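Local coordinates for arginine 3rd transport system periplasmic binding protein (Legionella pneumophila subsp. pneumophila str. Philadelphia 1, PDB 3KZG) that probably binds arginine in the periplasm as the solute-binding component of an amino-acid transport system, at residues S2-P14 with C38-F52. Sequence-based numbering, arbitrary orientation.
Sequences SLNLTIGTSKFNP and CRRLHATCTFEAYIF
Thr46 turns OG1 into the position between its own backbone N and carbonyl carbon (chi1 57°), where it meets Leu5 O, while Ile7 keeps CG1 beside its backbone N and swings CD1 (chi2 77°) over toward Cys45. The two residues mark the two faces of a parallel strand pair, 4-10 beside 44-50, joined through helix 29-40 as the beta-alpha-beta unit that opens the first lobe of this periplasmic binding protein. Backbone bonds switch from strand to strand: Thr46 O takes Ile7 N at 2.8 Å, nearly head-on, and Ile7 O takes Glu48 N at 2.7 Å. Leu5 O is gripped twice, by Thr46 N and, 2.9 Å away, by Thr46 OG1, whose approach is tilted 30° from the carbonyl plane. On the helix-covered face, Leu5 CD1 lies 4.0 Å from Leu41 CD1, the side chains crossing at about a right angle, and Cys38 SG meets Leu5 CD1 as well. Met34 packs on both Ile7 and Phe47. At the far end, the Thr9 N-H reaches Glu48 O from above the carbonyl plane, and Thr9 OG1 is hydrogen-bonded to Ile68 O. Cys45 SG touches Ile7 CD1 at 3.6 Å and sits over one face of the Phe47 ring, offset toward its rim.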
ATOM      1  N   SER A   2      35.235   8.539 -16.645  1.00 52.31           N
ATOM      2  CA  SER A   2      35.602   8.764 -15.217  1.00 52.51           C
ATOM      3  C   SER A   2      34.490   8.268 -14.299  1.00 51.77           C
ATOM      4  O   SER A   2      34.407   8.663 -13.134  1.00 52.25           O
ATOM      5  CB  SER A   2      35.842  10.255 -14.960  1.00 52.55           C
ATOM      6  OG  SER A   2      36.821  10.774 -15.840  1.00 53.08           O
ATOM      7  N   LEU A   3      33.634   7.403 -14.833  1.00 50.24           N
ATOM      8  CA  LEU A   3      32.520   6.848 -14.074  1.00 47.74           C
ATOM      9  C   LEU A   3      31.890   5.677 -14.820  1.00 45.96           C
ATOM     10  O   LEU A   3      30.719   5.714 -15.196  1.00 45.12           O
ATOM     11  CB  LEU A   3      31.479   7.940 -13.805  1.00 48.63           C
ATOM     12  CG  LEU A   3      31.318   9.043 -14.859  1.00 49.45           C
ATOM     13  CD1 LEU A   3      30.915   8.443 -16.198  1.00 50.59           C
ATOM     14  CD2 LEU A   3      30.274  10.044 -14.388  1.00 49.18           C
ATOM     15  N   ASN A   4      32.688   4.636 -15.029  1.00 43.68           N
ATOM     16  CA  ASN A   4      32.242   3.442 -15.734  1.00 42.51           C
ATOM     17  C   ASN A   4      32.726   2.229 -14.951  1.00 40.18           C
ATOM     18  O   ASN A   4      33.912   2.112 -14.638  1.00 38.83           O
ATOM     19  CB  ASN A   4      32.823   3.426 -17.151  1.00 45.73           C
ATOM     20  CG  ASN A   4      32.204   2.350 -18.034  1.00 48.44           C
ATOM     21  OD1 ASN A   4      32.487   2.285 -19.230  1.00 50.93           O
ATOM     22  ND2 ASN A   4      31.358   1.505 -17.453  1.00 49.15           N
ATOM     23  N   LEU A   5      31.798   1.332 -14.633  1.00 37.21           N
ATOM     24  CA  LEU A   5      32.126   0.138 -13.871  1.00 34.37           C
ATOM     25  C   LEU A   5      32.092  -1.126 -14.718  1.00 33.40           C
ATOM     26  O   LEU A   5      31.348  -1.219 -15.693  1.00 33.59           O
ATOM     27  CB  LEU A   5      31.156  -0.014 -12.696  1.00 33.86           C
ATOM     28  CG  LEU A   5      31.116   1.115 -11.661  1.00 32.98           C
ATOM     29  CD1 LEU A   5      29.987   0.864 -10.668  1.00 32.36           C
ATOM     30  CD2 LEU A   5      32.455   1.204 -10.945  1.00 32.11           C
ATOM     31  N   THR A   6      32.914  -2.094 -14.327  1.00 31.28           N
ATOM     32  CA  THR A   6      32.995  -3.380 -15.002  1.00 30.59           C
ATOM     33  C   THR A   6      32.555  -4.430 -13.988  1.00 29.48           C
ATOM     34  O   THR A   6      33.240  -4.672 -12.994  1.00 28.96           O
ATOM     35  CB  THR A   6      34.445  -3.671 -15.465  1.00 31.72           C
ATOM     36  OG1 THR A   6      34.826  -2.712 -16.463  1.00 31.43           O
ATOM     37  CG2 THR A   6      34.558  -5.078 -16.041  1.00 31.15           C
ATOM     38  N   ILE A   7      31.402  -5.045 -14.235  1.00 28.17           N
ATOM     39  CA  ILE A   7      30.879  -6.049 -13.320  1.00 26.40           C
ATOM     40  C   ILE A   7      30.989  -7.466 -13.862  1.00 24.58           C
ATOM     41  O   ILE A   7      30.582  -7.751 -14.982  1.00 22.87           O
ATOM     42  CB  ILE A   7      29.388  -5.790 -12.980  1.00 28.46           C
ATOM     43  CG1 ILE A   7      29.201  -4.374 -12.432  1.00 28.64           C
ATOM     44  CG2 ILE A   7      28.909  -6.807 -11.950  1.00 27.77           C
ATOM     45  CD1 ILE A   7      29.216  -3.305 -13.488  1.00 32.06           C
ATOM     46  N   GLY A   8      31.542  -8.352 -13.047  1.00 24.53           N
ATOM     47  CA  GLY A   8      31.664  -9.737 -13.446  1.00 25.79           C
ATOM     48  C   GLY A   8      30.435 -10.488 -12.973  1.00 25.33           C
ATOM     49  O   GLY A   8      29.953 -10.256 -11.864  1.00 23.55           O
ATOM     50  N   THR A   9      29.915 -11.371 -13.822  1.00 25.49           N
ATOM     51  CA  THR A   9      28.741 -12.179 -13.494  1.00 26.12           C
ATOM     52  C   THR A   9      28.963 -13.547 -14.131  1.00 27.06           C
ATOM     53  O   THR A   9      29.759 -13.668 -15.060  1.00 29.78           O
ATOM     54  CB  THR A   9      27.450 -11.547 -14.058  1.00 26.18           C
ATOM     55  OG1 THR A   9      26.313 -12.294 -13.606  1.00 25.25           O
ATOM     56  CG2 THR A   9      27.479 -11.536 -15.579  1.00 27.17           C
ATOM     57  N   SER A  10      28.283 -14.580 -13.640  1.00 25.01           N
ATOM     58  CA  SER A  10      28.478 -15.913 -14.202  1.00 22.97           C
ATOM     59  C   SER A  10      27.889 -16.019 -15.602  1.00 22.19           C
ATOM     60  O   SER A  10      27.174 -15.124 -16.056  1.00 20.41           O
ATOM     61  CB  SER A  10      27.864 -16.984 -13.298  1.00 22.34           C
ATOM     62  OG  SER A  10      26.458 -16.901 -13.295  1.00 24.26           O
ATOM     63  N   LYS A  11      28.193 -17.125 -16.275  1.00 21.36           N
ATOM     64  CA  LYS A  11      27.718 -17.346 -17.634  1.00 22.05           C
ATOM     65  C   LYS A  11      26.345 -17.989 -17.772  1.00 20.92           C
ATOM     66  O   LYS A  11      25.647 -17.747 -18.750  1.00 23.05           O
ATOM     67  CB  LYS A  11      28.740 -18.187 -18.411  1.00 23.12           C
ATOM     68  CG  LYS A  11      29.927 -17.386 -18.918  1.00 25.60           C
ATOM     69  CD  LYS A  11      30.946 -18.271 -19.614  1.00 27.18           C
ATOM     70  CE  LYS A  11      32.007 -17.432 -20.321  1.00 30.20           C
ATOM     71  NZ  LYS A  11      33.113 -18.268 -20.867  1.00 30.29           N
ATOM     72  N   PHE A  12      25.943 -18.805 -16.808  1.00 21.34           N
ATOM     73  CA  PHE A  12      24.650 -19.455 -16.932  1.00 21.37           C
ATOM     74  C   PHE A  12      24.062 -19.926 -15.607  1.00 21.11           C
ATOM     75  O   PHE A  12      24.545 -20.880 -14.985  1.00 19.89           O
ATOM     76  CB  PHE A  12      24.770 -20.642 -17.899  1.00 20.55           C
ATOM     77  CG  PHE A  12      23.449 -21.230 -18.311  1.00 20.63           C
ATOM     78  CD1 PHE A  12      22.547 -20.490 -19.071  1.00 21.30           C
ATOM     79  CD2 PHE A  12      23.102 -22.523 -17.931  1.00 21.31           C
ATOM     80  CE1 PHE A  12      21.315 -21.029 -19.447  1.00 20.78           C
ATOM     81  CE2 PHE A  12      21.874 -23.072 -18.300  1.00 19.51           C
ATOM     82  CZ  PHE A  12      20.978 -22.323 -19.061  1.00 19.21           C
ATOM     83  N   ASN A  13      23.019 -19.239 -15.167  1.00 22.29           N
ATOM     84  CA  ASN A  13      22.337 -19.619 -13.940  1.00 21.85           C
ATOM     85  C   ASN A  13      21.027 -18.865 -13.856  1.00 21.27           C
ATOM     86  O   ASN A  13      20.790 -18.106 -12.921  1.00 21.28           O
ATOM     87  CB  ASN A  13      23.193 -19.332 -12.704  1.00 21.98           C
ATOM     88  CG  ASN A  13      22.529 -19.804 -11.417  1.00 22.72           C
ATOM     89  OD1 ASN A  13      21.919 -20.877 -11.378  1.00 22.63           O
ATOM     90  ND2 ASN A  13      22.654 -19.011 -10.354  1.00 17.55           N
ATOM     91  N   PRO A  14      20.162 -19.055 -14.861  1.00 19.82           N
ATOM     92  CA  PRO A  14      18.866 -18.375 -14.866  1.00 18.00           C
ATOM     93  C   PRO A  14      18.163 -18.706 -13.552  1.00 16.39           C
ATOM     94  O   PRO A  14      18.383 -19.775 -12.980  1.00 16.29           O
ATOM     95  CB  PRO A  14      18.168 -18.979 -16.087  1.00 19.20           C
ATOM     96  CG  PRO A  14      18.791 -20.355 -16.193  1.00 19.40           C
ATOM     97  CD  PRO A  14      20.242 -20.058 -15.937  1.00 19.69           C
ATOM     98  N   CYS A  38      23.834   1.031 -11.081  1.00 23.64           N
ATOM     99  CA  CYS A  38      24.832   1.840 -11.772  1.00 25.72           C
ATOM    100  C   CYS A  38      24.290   3.185 -12.246  1.00 26.90           C
ATOM    101  O   CYS A  38      24.991   4.189 -12.163  1.00 28.18           O
ATOM    102  CB  CYS A  38      25.420   1.071 -12.959  1.00 24.59           C
ATOM    103  SG  CYS A  38      26.545  -0.250 -12.486  1.00 27.66           S
ATOM    104  N   ARG A  39      23.052   3.228 -12.733  1.00 27.88           N
ATOM    105  CA  ARG A  39      22.510   4.505 -13.190  1.00 29.93           C
ATOM    106  C   ARG A  39      22.329   5.452 -12.011  1.00 29.13           C
ATOM    107  O   ARG A  39      22.475   6.669 -12.149  1.00 28.60           O
ATOM    108  CB  ARG A  39      21.177   4.323 -13.928  1.00 33.07           C
ATOM    109  CG  ARG A  39      20.028   3.795 -13.096  1.00 39.70           C
ATOM    110  CD  ARG A  39      18.750   3.725 -13.935  1.00 44.24           C
ATOM    111  NE  ARG A  39      18.162   5.042 -14.169  1.00 46.96           N
ATOM    112  CZ  ARG A  39      17.493   5.735 -13.251  1.00 48.38           C
ATOM    113  NH1 ARG A  39      17.319   5.237 -12.035  1.00 49.02           N
ATOM    114  NH2 ARG A  39      17.003   6.932 -13.546  1.00 49.83           N
ATOM    115  N   ARG A  40      22.014   4.885 -10.850  1.00 26.74           N
ATOM    116  CA  ARG A  40      21.834   5.675  -9.639  1.00 26.21           C
ATOM    117  C   ARG A  40      23.201   6.149  -9.162  1.00 24.97           C
ATOM    118  O   ARG A  40      23.314   7.165  -8.487  1.00 23.67           O
ATOM    119  CB  ARG A  40      21.129   4.840  -8.564  1.00 24.65           C
ATOM    120  CG  ARG A  40      19.655   4.631  -8.875  1.00 24.40           C
ATOM    121  CD  ARG A  40      18.978   3.662  -7.921  1.00 25.12           C
ATOM    122  NE  ARG A  40      17.592   3.446  -8.317  1.00 22.68           N
ATOM    123  CZ  ARG A  40      16.541   4.025  -7.746  1.00 23.29           C
ATOM    124  NH1 ARG A  40      16.704   4.867  -6.730  1.00 24.77           N
ATOM    125  NH2 ARG A  40      15.323   3.775  -8.205  1.00 22.74           N
ATOM    126  N   LEU A  41      24.234   5.399  -9.531  1.00 26.35           N
ATOM    127  CA  LEU A  41      25.605   5.743  -9.186  1.00 27.16           C
ATOM    128  C   LEU A  41      26.123   6.719 -10.240  1.00 29.18           C
ATOM    129  O   LEU A  41      27.232   7.240 -10.126  1.00 29.46           O
ATOM    130  CB  LEU A  41      26.489   4.491  -9.172  1.00 25.77           C
ATOM    131  CG  LEU A  41      26.329   3.524  -7.996  1.00 25.05           C
ATOM    132  CD1 LEU A  41      27.172   2.273  -8.220  1.00 24.67           C
ATOM    133  CD2 LEU A  41      26.746   4.226  -6.713  1.00 25.19           C
ATOM    134  N   HIS A  42      25.305   6.963 -11.263  1.00 31.51           N
ATOM    135  CA  HIS A  42      25.665   7.865 -12.358  1.00 34.98           C
ATOM    136  C   HIS A  42      26.855   7.304 -13.131  1.00 36.29           C
ATOM    137  O   HIS A  42      27.666   8.053 -13.677  1.00 37.80           O
ATOM    138  CB  HIS A  42      26.014   9.255 -11.813  1.00 35.08           C
ATOM    139  CG  HIS A  42      24.894   9.912 -11.067  1.00 37.09           C
ATOM    140  ND1 HIS A  42      25.086  11.011 -10.255  1.00 38.96           N
ATOM    141  CD2 HIS A  42      23.571   9.632 -11.009  1.00 38.01           C
ATOM    142  CE1 HIS A  42      23.932  11.375  -9.728  1.00 38.77           C
ATOM    143  NE2 HIS A  42      22.995  10.554 -10.170  1.00 39.03           N
ATOM    144  N   ALA A  43      26.955   5.980 -13.171  1.00 36.69           N
ATOM    145  CA  ALA A  43      28.039   5.315 -13.875  1.00 36.97           C
ATOM    146  C   ALA A  43      27.511   4.318 -14.901  1.00 37.02           C
ATOM    147  O   ALA A  43      26.535   3.607 -14.651  1.00 37.99           O
ATOM    148  CB  ALA A  43      28.941   4.599 -12.879  1.00 35.63           C
ATOM    149  N   THR A  44      28.155   4.271 -16.064  1.00 36.35           N
ATOM    150  CA  THR A  44      27.757   3.336 -17.103  1.00 35.36           C
ATOM    151  C   THR A  44      28.117   1.936 -16.621  1.00 34.46           C
ATOM    152  O   THR A  44      29.064   1.759 -15.853  1.00 34.95           O
ATOM    153  CB  THR A  44      28.468   3.640 -18.437  1.00 36.10           C
ATOM    154  OG1 THR A  44      29.883   3.715 -18.225  1.00 36.57           O
ATOM    155  CG2 THR A  44      27.972   4.960 -19.011  1.00 36.29           C
ATOM    156  N   CYS A  45      27.357   0.946 -17.073  1.00 33.67           N
ATOM    157  CA  CYS A  45      27.560  -0.437 -16.659  1.00 34.12           C
ATOM    158  C   CYS A  45      27.963  -1.387 -17.784  1.00 33.58           C
ATOM    159  O   CYS A  45      27.310  -1.448 -18.821  1.00 34.70           O
ATOM    160  CB  CYS A  45      26.274  -0.950 -16.001  1.00 34.34           C
ATOM    161  SG  CYS A  45      26.296  -2.678 -15.489  1.00 37.79           S
ATOM    162  N   THR A  46      29.042  -2.130 -17.569  1.00 32.18           N
ATOM    163  CA  THR A  46      29.506  -3.105 -18.548  1.00 31.68           C
ATOM    164  C   THR A  46      29.748  -4.421 -17.812  1.00 30.55           C
ATOM    165  O   THR A  46      30.436  -4.452 -16.791  1.00 30.90           O
ATOM    166  CB  THR A  46      30.801  -2.635 -19.248  1.00 32.65           C
ATOM    167  OG1 THR A  46      31.812  -2.375 -18.269  1.00 34.14           O
ATOM    168  CG2 THR A  46      30.539  -1.365 -20.046  1.00 31.42           C
ATOM    169  N   PHE A  47      29.165  -5.500 -18.329  1.00 29.37           N
ATOM    170  CA  PHE A  47      29.274  -6.822 -17.718  1.00 27.78           C
ATOM    171  C   PHE A  47      30.342  -7.716 -18.322  1.00 28.94           C
ATOM    172  O   PHE A  47      30.646  -7.632 -19.505  1.00 30.07           O
ATOM    173  CB  PHE A  47      27.932  -7.552 -17.822  1.00 27.32           C
ATOM    174  CG  PHE A  47      26.829  -6.928 -17.014  1.00 25.89           C
ATOM    175  CD1 PHE A  47      26.744  -7.143 -15.646  1.00 24.12           C
ATOM    176  CD2 PHE A  47      25.876  -6.127 -17.626  1.00 25.26           C
ATOM    177  CE1 PHE A  47      25.722  -6.569 -14.900  1.00 23.03           C
ATOM    178  CE2 PHE A  47      24.851  -5.548 -16.887  1.00 25.34           C
ATOM    179  CZ  PHE A  47      24.775  -5.771 -15.524  1.00 23.86           C
ATOM    180  N   GLU A  48      30.894  -8.597 -17.500  1.00 30.35           N
ATOM    181  CA  GLU A  48      31.903  -9.525 -17.966  1.00 31.94           C
ATOM    182  C   GLU A  48      31.578 -10.889 -17.373  1.00 31.47           C
ATOM    183  O   GLU A  48      31.686 -11.094 -16.162  1.00 30.73           O
ATOM    184  CB  GLU A  48      33.294  -9.056 -17.538  1.00 35.18           C
ATOM    185  CG  GLU A  48      34.423  -9.800 -18.219  1.00 40.14           C
ATOM    186  CD  GLU A  48      35.528  -8.874 -18.666  1.00 43.14           C
ATOM    187  OE1 GLU A  48      36.200  -8.277 -17.794  1.00 44.48           O
ATOM    188  OE2 GLU A  48      35.720  -8.737 -19.895  1.00 44.89           O
ATOM    189  N   ALA A  49      31.172 -11.815 -18.237  1.00 30.85           N
ATOM    190  CA  ALA A  49      30.796 -13.162 -17.818  1.00 29.60           C
ATOM    191  C   ALA A  49      31.959 -14.140 -17.701  1.00 29.70           C
ATOM    192  O   ALA A  49      32.773 -14.271 -18.611  1.00 30.23           O
ATOM    193  CB  ALA A  49      29.748 -13.719 -18.773  1.00 29.97           C
ATOM    194  N   TYR A  50      32.010 -14.833 -16.571  1.00 27.85           N
ATOM    195  CA  TYR A  50      33.043 -15.821 -16.298  1.00 28.60           C
ATOM    196  C   TYR A  50      32.323 -17.064 -15.839  1.00 27.54           C
ATOM    197  O   TYR A  50      31.140 -17.011 -15.521  1.00 28.49           O
ATOM    198  CB  TYR A  50      33.939 -15.372 -15.143  1.00 30.26           C
ATOM    199  CG  TYR A  50      34.729 -14.116 -15.384  1.00 33.03           C
ATOM    200  CD1 TYR A  50      36.070 -14.177 -15.751  1.00 33.10           C
ATOM    201  CD2 TYR A  50      34.141 -12.862 -15.226  1.00 32.67           C
ATOM    202  CE1 TYR A  50      36.811 -13.022 -15.952  1.00 34.25           C
ATOM    203  CE2 TYR A  50      34.875 -11.699 -15.426  1.00 34.27           C
ATOM    204  CZ  TYR A  50      36.208 -11.788 -15.789  1.00 34.67           C
ATOM    205  OH  TYR A  50      36.940 -10.646 -15.992  1.00 36.29           O
ATOM    206  N   ILE A  51      33.028 -18.185 -15.811  1.00 27.03           N
ATOM    207  CA  ILE A  51      32.437 -19.402 -15.297  1.00 26.75           C
ATOM    208  C   ILE A  51      32.409 -19.086 -13.800  1.00 26.00           C
ATOM    209  O   ILE A  51      33.400 -18.600 -13.254  1.00 25.03           O
ATOM    210  CB  ILE A  51      33.338 -20.617 -15.568  1.00 27.52           C
ATOM    211  CG1 ILE A  51      33.373 -20.907 -17.069  1.00 28.56           C
ATOM    212  CG2 ILE A  51      32.832 -21.830 -14.804  1.00 26.25           C
ATOM    213  CD1 ILE A  51      34.220 -22.104 -17.432  1.00 29.35           C
ATOM    214  N   PHE A  52      31.279 -19.343 -13.149  1.00 24.60           N
ATOM    215  CA  PHE A  52      31.109 -19.045 -11.725  1.00 23.84           C
ATOM    216  C   PHE A  52      32.373 -19.089 -10.854  1.00 25.08           C
ATOM    217  O   PHE A  52      32.736 -18.090 -10.226  1.00 23.86           O
ATOM    218  CB  PHE A  52      30.053 -19.972 -11.109  1.00 22.48           C
ATOM    219  CG  PHE A  52      29.681 -19.605  -9.695  1.00 21.18           C
ATOM    220  CD1 PHE A  52      28.884 -18.491  -9.438  1.00 22.55           C
ATOM    221  CD2 PHE A  52      30.167 -20.341  -8.620  1.00 21.61           C
ATOM    222  CE1 PHE A  52      28.580 -18.111  -8.129  1.00 21.04           C
ATOM    223  CE2 PHE A  52      29.875 -19.973  -7.305  1.00 22.05           C
ATOM    224  CZ  PHE A  52      29.077 -18.852  -7.059  1.00 23.18           C
TER
HETATM  225  O   HOH W   1      28.750 -20.152 -14.949  1.00  7.20           O